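Local coordinates for neutral proteinase inhibitor ScNPI (Streptomyces caespitosus, PDB 4HWX), which inhibits serine endopeptidases, probably of the subtilisin type, and probably metallopeptidases too, as a secreted homodimer, at residues L50-L61 / L85-F96; P6-I14 / V24-C32. All blocks are in the same frame, centred on the assembly; numbering follows the deposited sequence.

Contact 1. Residues L50-L61 / L85-F96; sequences LNATDGELNRLL and LNGRRVAWKHTF. With ACT (acetate ion), chain E.
Leu57 lays its CB over one face of the Trp92 indole, 3.6 Å from the centroid of the five-membered ring and 6° off its normal. Its CD2 meets Val90 CG1 tip to tip. Trp92 has CG anti to its backbone N (chi1 180°), which lifts the ring toward residues 57-61. Trp92 NE1 gives a nearly straight bond of 2.9 Å to Asn58 OD1. The oxygen lies in the indole plane, but NE1 sits above the amide plane of Asn58. Leu61 reaches three rings: CD1 touches the indole edge at CZ2, and CD2 sits over the centre of the His94 imidazole. Leu61 CD2 also meets Phe96 CE1 at 3.7 Å. The packing is tight along Leu57, Trp92 and Leu61, and Leu85 CD1 adds to it against Leu50 CB at 4.1 Å. The end of helix 43-52 and the loop and 3-10 turn after it pack on one face of the sheet of the subtilisin inhibitor fold. At the exposed margin water 1 links Asn58 OD1, Lys93 O and His94 ND1. His94 NE2 donates to an acetate, probably from the crystallisation liquor. Asn86 ND2 bonds Asn51 OD1 at 2.9 Å. Arg88 is loose: it is poorly ordered and bonds Asp54 O only weakly.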
loop_
_atom_site.group_PDB
_atom_site.type_symbol
_atom_site.label_atom_id
_atom_site.label_comp_id
_atom_site.label_asym_id
_atom_site.label_seq_id
_atom_site.Cartn_x
_atom_site.Cartn_y
_atom_site.Cartn_z
ATOM N N LEU A 50 3.025 13.016 7.004
ATOM C CA LEU A 50 3.994 12.170 6.280
ATOM C C LEU A 50 5.157 12.996 5.752
ATOM O O LEU A 50 6.324 12.623 5.922
ATOM C CB LEU A 50 3.301 11.441 5.115
ATOM C CG LEU A 50 2.371 10.313 5.503
ATOM C CD1 LEU A 50 1.713 9.735 4.258
ATOM C CD2 LEU A 50 3.112 9.231 6.297
ATOM N N ASN A 51 4.848 14.153 5.152
ATOM C CA ASN A 51 5.889 15.047 4.648
ATOM C C ASN A 51 6.794 15.546 5.776
ATOM O O ASN A 51 7.999 15.672 5.565
ATOM C CB ASN A 51 5.263 16.217 3.877
ATOM C CG ASN A 51 4.818 15.838 2.482
ATOM O OD1 ASN A 51 5.355 14.919 1.852
ATOM N ND2 ASN A 51 3.816 16.536 1.966
ATOM N N ALA A 52 6.248 15.770 6.981
ATOM C CA ALA A 52 7.034 16.261 8.123
ATOM C C ALA A 52 8.123 15.261 8.599
ATOM O O ALA A 52 9.074 15.686 9.257
ATOM C CB ALA A 52 6.118 16.616 9.286
ATOM N N THR A 53 7.979 13.954 8.284
ATOM C CA THR A 53 8.939 12.918 8.703
ATOM C C THR A 53 10.189 12.908 7.819
ATOM O O THR A 53 11.185 12.275 8.184
ATOM C CB THR A 53 8.303 11.513 8.673
ATOM O OG1 THR A 53 8.109 11.089 7.317
ATOM C CG2 THR A 53 7.008 11.428 9.477
ATOM N N ASP A 54 10.086 13.524 6.616
ATOM C CA ASP A 54 11.109 13.559 5.565
ATOM C C ASP A 54 11.449 12.106 5.101
ATOM O O ASP A 54 12.607 11.795 4.815
ATOM C CB ASP A 54 12.361 14.333 6.043
ATOM C CG ASP A 54 13.275 14.830 4.940
ATOM O OD1 ASP A 54 12.763 15.180 3.850
ATOM O OD2 ASP A 54 14.500 14.897 5.174
ATOM N N GLY A 55 10.439 11.235 5.075
ATOM C CA GLY A 55 10.568 9.839 4.656
ATOM C C GLY A 55 10.955 8.823 5.719
ATOM O O GLY A 55 11.014 7.625 5.425
ATOM N N GLU A 56 11.265 9.279 6.956
ATOM C CA GLU A 56 11.630 8.364 8.036
ATOM C C GLU A 56 10.415 8.231 8.952
ATOM O O GLU A 56 10.221 9.036 9.865
ATOM C CB GLU A 56 12.908 8.828 8.781
ATOM C CG GLU A 56 13.319 7.909 9.934
ATOM C CD GLU A 56 13.310 6.419 9.627
ATOM O OE1 GLU A 56 12.321 5.727 9.984
ATOM O OE2 GLU A 56 14.280 5.960 8.979
ATOM N N LEU A 57 9.579 7.211 8.686
ATOM C CA LEU A 57 8.316 7.018 9.395
ATOM C C LEU A 57 8.461 6.689 10.875
ATOM O O LEU A 57 7.466 6.785 11.586
ATOM C CB LEU A 57 7.411 5.998 8.688
ATOM C CG LEU A 57 6.541 6.616 7.572
ATOM C CD1 LEU A 57 7.385 7.175 6.415
ATOM C CD2 LEU A 57 5.567 5.598 7.020
ATOM N N ASN A 58 9.679 6.428 11.382
ATOM C CA ASN A 58 9.847 6.280 12.840
ATOM C C ASN A 58 9.531 7.629 13.525
ATOM O O ASN A 58 9.224 7.657 14.713
ATOM C CB ASN A 58 11.270 5.831 13.198
ATOM C CG ASN A 58 11.511 4.356 13.051
ATOM O OD1 ASN A 58 10.586 3.552 12.914
ATOM N ND2 ASN A 58 12.776 3.972 13.087
ATOM N N ARG A 59 9.615 8.741 12.757
ATOM C CA ARG A 59 9.306 10.098 13.229
ATOM C C ARG A 59 7.795 10.290 13.462
ATOM O O ARG A 59 7.414 11.308 14.037
ATOM C CB ARG A 59 9.863 11.177 12.275
ATOM C CG ARG A 59 11.380 11.242 12.348
ATOM C CD ARG A 59 12.018 12.219 11.386
ATOM N NE ARG A 59 13.468 12.022 11.383
ATOM C CZ ARG A 59 14.291 12.358 10.393
ATOM N NH1 ARG A 59 13.818 12.932 9.292
ATOM N NH2 ARG A 59 15.589 12.118 10.492
ATOM N N LEU A 60 6.937 9.313 13.054
ATOM C CA LEU A 60 5.488 9.353 13.343
ATOM C C LEU A 60 5.264 9.077 14.847
ATOM O O LEU A 60 4.238 9.449 15.396
ATOM C CB LEU A 60 4.691 8.335 12.491
ATOM C CG LEU A 60 4.599 8.597 10.977
ATOM C CD1 LEU A 60 3.859 7.490 10.279
ATOM C CD2 LEU A 60 3.931 9.927 10.672
ATOM N N LEU A 61 6.226 8.396 15.494
ATOM C CA LEU A 61 6.163 8.102 16.918
ATOM C C LEU A 61 6.743 9.285 17.658
ATOM O O LEU A 61 7.695 9.898 17.174
ATOM C CB LEU A 61 6.914 6.801 17.268
ATOM C CG LEU A 61 6.190 5.489 16.958
ATOM C CD1 LEU A 61 6.382 5.095 15.540
ATOM C CD2 LEU A 61 6.740 4.368 17.805
ATOM N N LEU A 85 6.188 7.484 -1.288
ATOM C CA LEU A 85 6.118 8.802 -0.685
ATOM C C LEU A 85 7.157 9.678 -1.345
ATOM O O LEU A 85 8.360 9.414 -1.209
ATOM C CB LEU A 85 6.327 8.721 0.845
ATOM C CG LEU A 85 6.366 10.057 1.646
ATOM C CD1 LEU A 85 5.074 10.871 1.455
ATOM C CD2 LEU A 85 6.575 9.793 3.142
ATOM N N ASN A 86 6.692 10.709 -2.080
ATOM C CA ASN A 86 7.527 11.662 -2.813
ATOM C C ASN A 86 8.563 10.904 -3.685
ATOM O O ASN A 86 9.747 11.229 -3.673
ATOM C CB ASN A 86 8.186 12.684 -1.850
ATOM C CG ASN A 86 7.179 13.516 -1.084
ATOM O OD1 ASN A 86 6.186 14.018 -1.639
ATOM N ND2 ASN A 86 7.401 13.676 0.216
ATOM N N GLY A 87 8.087 9.862 -4.381
ATOM C CA GLY A 87 8.893 9.037 -5.274
ATOM C C GLY A 87 9.665 7.887 -4.659
ATOM O O GLY A 87 10.206 7.081 -5.406
ATOM N N ARG A 88 9.754 7.790 -3.319
ATOM C CA ARG A 88 10.497 6.670 -2.718
ATOM C C ARG A 88 9.570 5.631 -2.130
ATOM O O ARG A 88 8.621 5.963 -1.424
ATOM C CB ARG A 88 11.554 7.071 -1.673
ATOM C CG ARG A 88 11.244 8.246 -0.768
ATOM C CD ARG A 88 12.465 9.153 -0.636
ATOM N NE ARG A 88 13.219 8.899 0.595
ATOM C CZ ARG A 88 13.357 9.772 1.590
ATOM N NH1 ARG A 88 12.808 10.978 1.507
ATOM N NH2 ARG A 88 14.051 9.447 2.673
ATOM N N ARG A 89 9.862 4.367 -2.448
ATOM C CA ARG A 89 9.137 3.183 -1.990
ATOM C C ARG A 89 9.213 3.134 -0.458
ATOM O O ARG A 89 10.276 3.384 0.120
ATOM C CB ARG A 89 9.743 1.921 -2.649
ATOM C CG ARG A 89 8.925 0.638 -2.463
ATOM C CD ARG A 89 8.089 0.262 -3.685
ATOM N NE ARG A 89 6.657 0.349 -3.395
ATOM C CZ ARG A 89 5.926 -0.626 -2.859
ATOM N NH1 ARG A 89 6.470 -1.810 -2.596
ATOM N NH2 ARG A 89 4.641 -0.432 -2.600
ATOM N N VAL A 90 8.066 2.889 0.188
ATOM C CA VAL A 90 7.925 2.831 1.647
ATOM C C VAL A 90 7.360 1.449 2.027
ATOM O O VAL A 90 6.390 1.020 1.439
ATOM C CB VAL A 90 7.018 3.990 2.185
ATOM C CG1 VAL A 90 6.688 3.812 3.678
ATOM C CG2 VAL A 90 7.653 5.363 1.932
ATOM N N ALA A 91 7.983 0.784 3.000
ATOM C CA ALA A 91 7.594 -0.499 3.591
ATOM C C ALA A 91 8.012 -0.396 5.034
ATOM O O ALA A 91 9.200 -0.533 5.353
ATOM C CB ALA A 91 8.277 -1.663 2.868
ATOM N N TRP A 92 7.070 0.031 5.886
ATOM C CA TRP A 92 7.358 0.313 7.291
ATOM C C TRP A 92 6.345 -0.354 8.203
ATOM O O TRP A 92 5.173 -0.496 7.846
ATOM C CB TRP A 92 7.364 1.838 7.527
ATOM C CG TRP A 92 7.640 2.291 8.941
ATOM C CD1 TRP A 92 8.864 2.523 9.504
ATOM C CD2 TRP A 92 6.667 2.620 9.944
ATOM N NE1 TRP A 92 8.717 2.966 10.796
ATOM C CE2 TRP A 92 7.376 3.043 11.093
ATOM C CE3 TRP A 92 5.259 2.643 9.971
ATOM C CZ2 TRP A 92 6.728 3.450 12.265
ATOM C CZ3 TRP A 92 4.618 3.083 11.120
ATOM C CH2 TRP A 92 5.351 3.488 12.250
ATOM N N LYS A 93 6.810 -0.770 9.385
ATOM C CA LYS A 93 5.930 -1.329 10.404
ATOM C C LYS A 93 6.481 -1.027 11.801
ATOM O O LYS A 93 7.666 -0.722 11.958
ATOM C CB LYS A 93 5.692 -2.839 10.214
ATOM C CG LYS A 93 6.926 -3.718 10.429
ATOM C CD LYS A 93 6.587 -5.194 10.239
ATOM C CE LYS A 93 7.815 -6.074 10.297
ATOM N NZ LYS A 93 7.502 -7.493 9.969
ATOM N N HIS A 94 5.608 -1.109 12.803
ATOM C CA HIS A 94 5.967 -0.943 14.217
ATOM C C HIS A 94 4.967 -1.688 15.047
ATOM O O HIS A 94 3.770 -1.524 14.827
ATOM C CB HIS A 94 6.042 0.534 14.657
ATOM C CG HIS A 94 6.678 0.700 16.005
ATOM N ND1 HIS A 94 8.045 0.923 16.139
ATOM C CD2 HIS A 94 6.127 0.614 17.243
ATOM C CE1 HIS A 94 8.269 1.005 17.444
ATOM N NE2 HIS A 94 7.150 0.823 18.150
ATOM N N THR A 95 5.456 -2.515 15.984
ATOM C CA THR A 95 4.634 -3.314 16.909
ATOM C C THR A 95 4.627 -2.656 18.293
ATOM O O THR A 95 5.685 -2.342 18.833
ATOM C CB THR A 95 5.146 -4.765 16.992
ATOM O OG1 THR A 95 5.137 -5.328 15.685
ATOM C CG2 THR A 95 4.292 -5.648 17.920
ATOM N N PHE A 96 3.430 -2.427 18.834
ATOM C CA PHE A 96 3.234 -1.872 20.170
ATOM C C PHE A 96 2.777 -2.992 21.132
ATOM O O PHE A 96 2.115 -3.930 20.691
ATOM C CB PHE A 96 2.207 -0.729 20.134
ATOM C CG PHE A 96 2.604 0.448 19.274
ATOM C CD1 PHE A 96 3.439 1.449 19.774
ATOM C CD2 PHE A 96 2.119 0.576 17.972
ATOM C CE1 PHE A 96 3.801 2.543 18.978
ATOM C CE2 PHE A 96 2.459 1.691 17.185
ATOM C CZ PHE A 96 3.298 2.665 17.692
HETATM C C ACT E . 7.548 1.596 21.592
HETATM O O ACT E . 8.131 1.296 22.658
HETATM O OXT ACT E . 6.784 0.797 21.065
HETATM C CH3 ACT E . 7.805 2.938 20.952
HETATM O O HOH W 1 9.355 0.801 13.687
#

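Contact 2. Residues P6-I14 / V24-C32; sequences PSAMVFTVI and VLRATTLSC
Val13 O takes two backbone donors from the neighbouring strand: Leu25 N at 2.8 Å and, weakly, Arg26 N at 3.5 Å. Both residues thus face Val13, and the register slips by one before Ile14 pairs with Val24. Met9 pairs with Leu30, and Phe11 with Thr28, each through two backbone bonds. Cys32 N closes the far end on Ser7 O at 2.9 Å. With CG between the backbone N and the carbonyl carbon (chi1 59°) and the chain extended to NE, Arg26 runs alongside Val13 and sets its guanidinium against it. Val13 CG1 sits over one face of that group, 3.8 Å from Arg26 NH2. Arg26 NE donates to O of the C-terminal Phe114. A serine here would probably remove this flat cover from Val13 and leave the Phe114 oxygen without this donor. Phe11 turns its ring edge to Leu30, Phe11 CE2 to Leu30 CD2 at 3.9 Å. Helix 43-52 covers both side chains, and Cys32 is tied to Cys47 on that helix by a disulfide. Thr28 OG1, also at the Phe11 ring edge, is buried with no polar partner in the model. Val10 and Thr29 point to the other sheet face, where the second subunit packs. The whole is an antiparallel beta hairpin with a classic beta bulge, part of the Streptomyces subtilisin inhibitor fold.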
loop_
_atom_site.group_PDB
_atom_site.type_symbol
_atom_site.label_atom_id
_atom_site.label_comp_id
_atom_site.label_asym_id
_atom_site.label_seq_id
_atom_site.Cartn_x
_atom_site.Cartn_y
_atom_site.Cartn_z
ATOM N N PRO A 6 5.525 10.368 -7.111
ATOM C CA PRO A 6 4.155 10.067 -6.632
ATOM C C PRO A 6 4.090 9.736 -5.139
ATOM O O PRO A 6 5.067 9.279 -4.557
ATOM C CB PRO A 6 3.725 8.851 -7.471
ATOM C CG PRO A 6 4.750 8.691 -8.516
ATOM C CD PRO A 6 6.003 9.331 -8.047
ATOM N N SER A 7 2.928 9.984 -4.527
ATOM C CA SER A 7 2.673 9.715 -3.113
ATOM C C SER A 7 1.340 9.013 -2.997
ATOM O O SER A 7 0.281 9.638 -3.130
ATOM C CB SER A 7 2.712 11.003 -2.294
ATOM O OG SER A 7 4.021 11.545 -2.267
ATOM N N ALA A 8 1.404 7.691 -2.799
ATOM C CA ALA A 8 0.262 6.790 -2.680
ATOM C C ALA A 8 0.591 5.725 -1.642
ATOM O O ALA A 8 1.582 5.010 -1.763
ATOM C CB ALA A 8 -0.058 6.162 -4.038
ATOM N N MET A 9 -0.224 5.653 -0.597
ATOM C CA MET A 9 0.037 4.781 0.536
ATOM C C MET A 9 -1.175 4.022 1.004
ATOM O O MET A 9 -2.313 4.461 0.824
ATOM C CB MET A 9 0.521 5.651 1.739
ATOM C CG MET A 9 1.838 6.434 1.499
ATOM S SD MET A 9 3.275 5.340 1.404
ATOM C CE MET A 9 3.314 4.729 3.089
ATOM N N VAL A 10 -0.915 2.942 1.722
ATOM C CA VAL A 10 -1.930 2.174 2.432
ATOM C C VAL A 10 -1.410 2.002 3.868
ATOM O O VAL A 10 -0.236 1.662 4.071
ATOM C CB VAL A 10 -2.338 0.831 1.759
ATOM C CG1 VAL A 10 -1.127 -0.064 1.531
ATOM C CG2 VAL A 10 -3.383 0.088 2.609
ATOM N N PHE A 11 -2.268 2.291 4.845
ATOM C CA PHE A 11 -1.969 2.125 6.265
ATOM C C PHE A 11 -2.868 1.064 6.859
ATOM O O PHE A 11 -4.055 1.053 6.566
ATOM C CB PHE A 11 -2.150 3.449 7.027
ATOM C CG PHE A 11 -1.343 4.570 6.419
ATOM C CD1 PHE A 11 0.030 4.646 6.623
ATOM C CD2 PHE A 11 -1.949 5.521 5.602
ATOM C CE1 PHE A 11 0.786 5.650 6.016
ATOM C CE2 PHE A 11 -1.194 6.535 5.002
ATOM C CZ PHE A 11 0.163 6.606 5.239
ATOM N N THR A 12 -2.320 0.154 7.661
ATOM C CA THR A 12 -3.153 -0.872 8.295
ATOM C C THR A 12 -2.804 -0.983 9.786
ATOM O O THR A 12 -1.725 -0.567 10.237
ATOM C CB THR A 12 -3.081 -2.267 7.611
ATOM O OG1 THR A 12 -2.018 -3.055 8.144
ATOM C CG2 THR A 12 -3.063 -2.220 6.070
ATOM N N VAL A 13 -3.740 -1.552 10.537
ATOM C CA VAL A 13 -3.575 -1.859 11.956
ATOM C C VAL A 13 -3.911 -3.344 12.087
ATOM O O VAL A 13 -5.009 -3.775 11.712
ATOM C CB VAL A 13 -4.417 -0.945 12.878
ATOM C CG1 VAL A 13 -4.244 -1.338 14.335
ATOM C CG2 VAL A 13 -4.077 0.523 12.675
ATOM N N ILE A 14 -2.939 -4.117 12.595
ATOM C CA ILE A 14 -3.003 -5.561 12.708
ATOM C C ILE A 14 -3.062 -6.041 14.168
ATOM O O ILE A 14 -2.304 -5.568 15.018
ATOM C CB ILE A 14 -1.762 -6.163 11.971
ATOM C CG1 ILE A 14 -1.731 -5.734 10.488
ATOM C CG2 ILE A 14 -1.720 -7.684 12.106
ATOM C CD1 ILE A 14 -0.369 -6.073 9.753
ATOM N N VAL A 24 -6.204 -8.370 10.145
ATOM C CA VAL A 24 -6.081 -6.942 9.854
ATOM C C VAL A 24 -7.356 -6.319 10.397
ATOM O O VAL A 24 -8.434 -6.652 9.922
ATOM C CB VAL A 24 -5.851 -6.667 8.340
ATOM C CG1 VAL A 24 -5.773 -5.167 8.050
ATOM C CG2 VAL A 24 -4.597 -7.385 7.831
ATOM N N LEU A 25 -7.239 -5.460 11.414
ATOM C CA LEU A 25 -8.393 -4.824 12.057
ATOM C C LEU A 25 -9.000 -3.731 11.171
ATOM O O LEU A 25 -10.221 -3.654 11.043
ATOM C CB LEU A 25 -7.985 -4.231 13.441
ATOM C CG LEU A 25 -7.435 -5.230 14.500
ATOM C CD1 LEU A 25 -6.895 -4.483 15.738
ATOM C CD2 LEU A 25 -8.507 -6.240 14.931
ATOM N N ARG A 26 -8.154 -2.862 10.593
ATOM C CA ARG A 26 -8.651 -1.744 9.804
ATOM C C ARG A 26 -7.556 -1.225 8.894
ATOM O O ARG A 26 -6.376 -1.480 9.133
ATOM C CB ARG A 26 -9.211 -0.612 10.725
ATOM C CG ARG A 26 -8.213 -0.019 11.713
ATOM C CD ARG A 26 -8.919 0.854 12.743
ATOM N NE ARG A 26 -7.959 1.440 13.675
ATOM C CZ ARG A 26 -7.513 0.834 14.768
ATOM N NH1 ARG A 26 -7.956 -0.377 15.092
ATOM N NH2 ARG A 26 -6.621 1.428 15.543
ATOM N N ALA A 27 -7.952 -0.513 7.852
ATOM C CA ALA A 27 -7.014 0.033 6.882
ATOM C C ALA A 27 -7.557 1.258 6.187
ATOM O O ALA A 27 -8.779 1.389 6.046
ATOM C CB ALA A 27 -6.683 -1.025 5.831
ATOM N N THR A 28 -6.638 2.137 5.697
ATOM C CA THR A 28 -7.000 3.295 4.877
ATOM C C THR A 28 -6.047 3.476 3.698
ATOM O O THR A 28 -4.886 3.058 3.758
ATOM C CB THR A 28 -7.037 4.615 5.670
ATOM O OG1 THR A 28 -5.773 4.832 6.289
ATOM C CG2 THR A 28 -8.177 4.684 6.679
ATOM N N THR A 29 -6.543 4.121 2.639
ATOM C CA THR A 29 -5.736 4.520 1.484
ATOM C C THR A 29 -5.480 6.020 1.599
ATOM O O THR A 29 -6.277 6.745 2.212
ATOM C CB THR A 29 -6.411 4.214 0.148
ATOM O OG1 THR A 29 -7.624 4.976 0.081
ATOM C CG2 THR A 29 -6.632 2.703 -0.099
ATOM N N LEU A 30 -4.408 6.483 0.978
ATOM C CA LEU A 30 -4.043 7.896 0.965
ATOM C C LEU A 30 -3.224 8.237 -0.269
ATOM O O LEU A 30 -2.263 7.544 -0.619
ATOM C CB LEU A 30 -3.262 8.280 2.230
ATOM C CG LEU A 30 -2.927 9.777 2.368
ATOM C CD1 LEU A 30 -4.168 10.594 2.648
ATOM C CD2 LEU A 30 -1.898 10.014 3.459
ATOM N N SER A 31 -3.627 9.308 -0.933
ATOM C CA SER A 31 -2.936 9.836 -2.087
ATOM C C SER A 31 -2.675 11.292 -1.815
ATOM O O SER A 31 -3.572 11.959 -1.296
ATOM C CB SER A 31 -3.762 9.641 -3.353
ATOM O OG SER A 31 -3.126 10.301 -4.432
ATOM N N CYS A 32 -1.443 11.768 -2.076
ATOM C CA CYS A 32 -1.058 13.167 -1.825
ATOM C C CYS A 32 -0.519 13.793 -3.096
ATOM O O CYS A 32 0.557 13.410 -3.566
ATOM C CB CYS A 32 -0.051 13.280 -0.678
ATOM S SG CYS A 32 -0.497 12.330 0.801
HETATM O O HOH W 2 1.044 11.326 -5.934
HETATM O O HOH W 3 -0.970 10.328 -6.260
HETATM O O HOH W 4 3.437 13.829 -4.332
#

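How the contacts relate
The centres of the two contacts lie about 12 Å apart, and both belong to the same antiparallel sheet. Contact 2 comes first along the chain and closes before contact 1 opens. Strand 77-82 lies between strands 8-15 and 88-96 in the sheet, and so joins the two. The contacts also touch directly. Asn86 N probably bonds Ser7 OG at 2.8 Å, Val90 CG1 packs on Met9 CE, and Leu50 CD1 packs on Phe11 CZ. Contact 2 pairs two neighbouring strands, 8-15 and 23-32, while contact 1 lays the end of helix 43-52 and the loop after it on a face. Contact 2 lies close to the second subunit along most of its length; near contact 1 Arg89 makes a salt bridge to Asp82 of the second subunit.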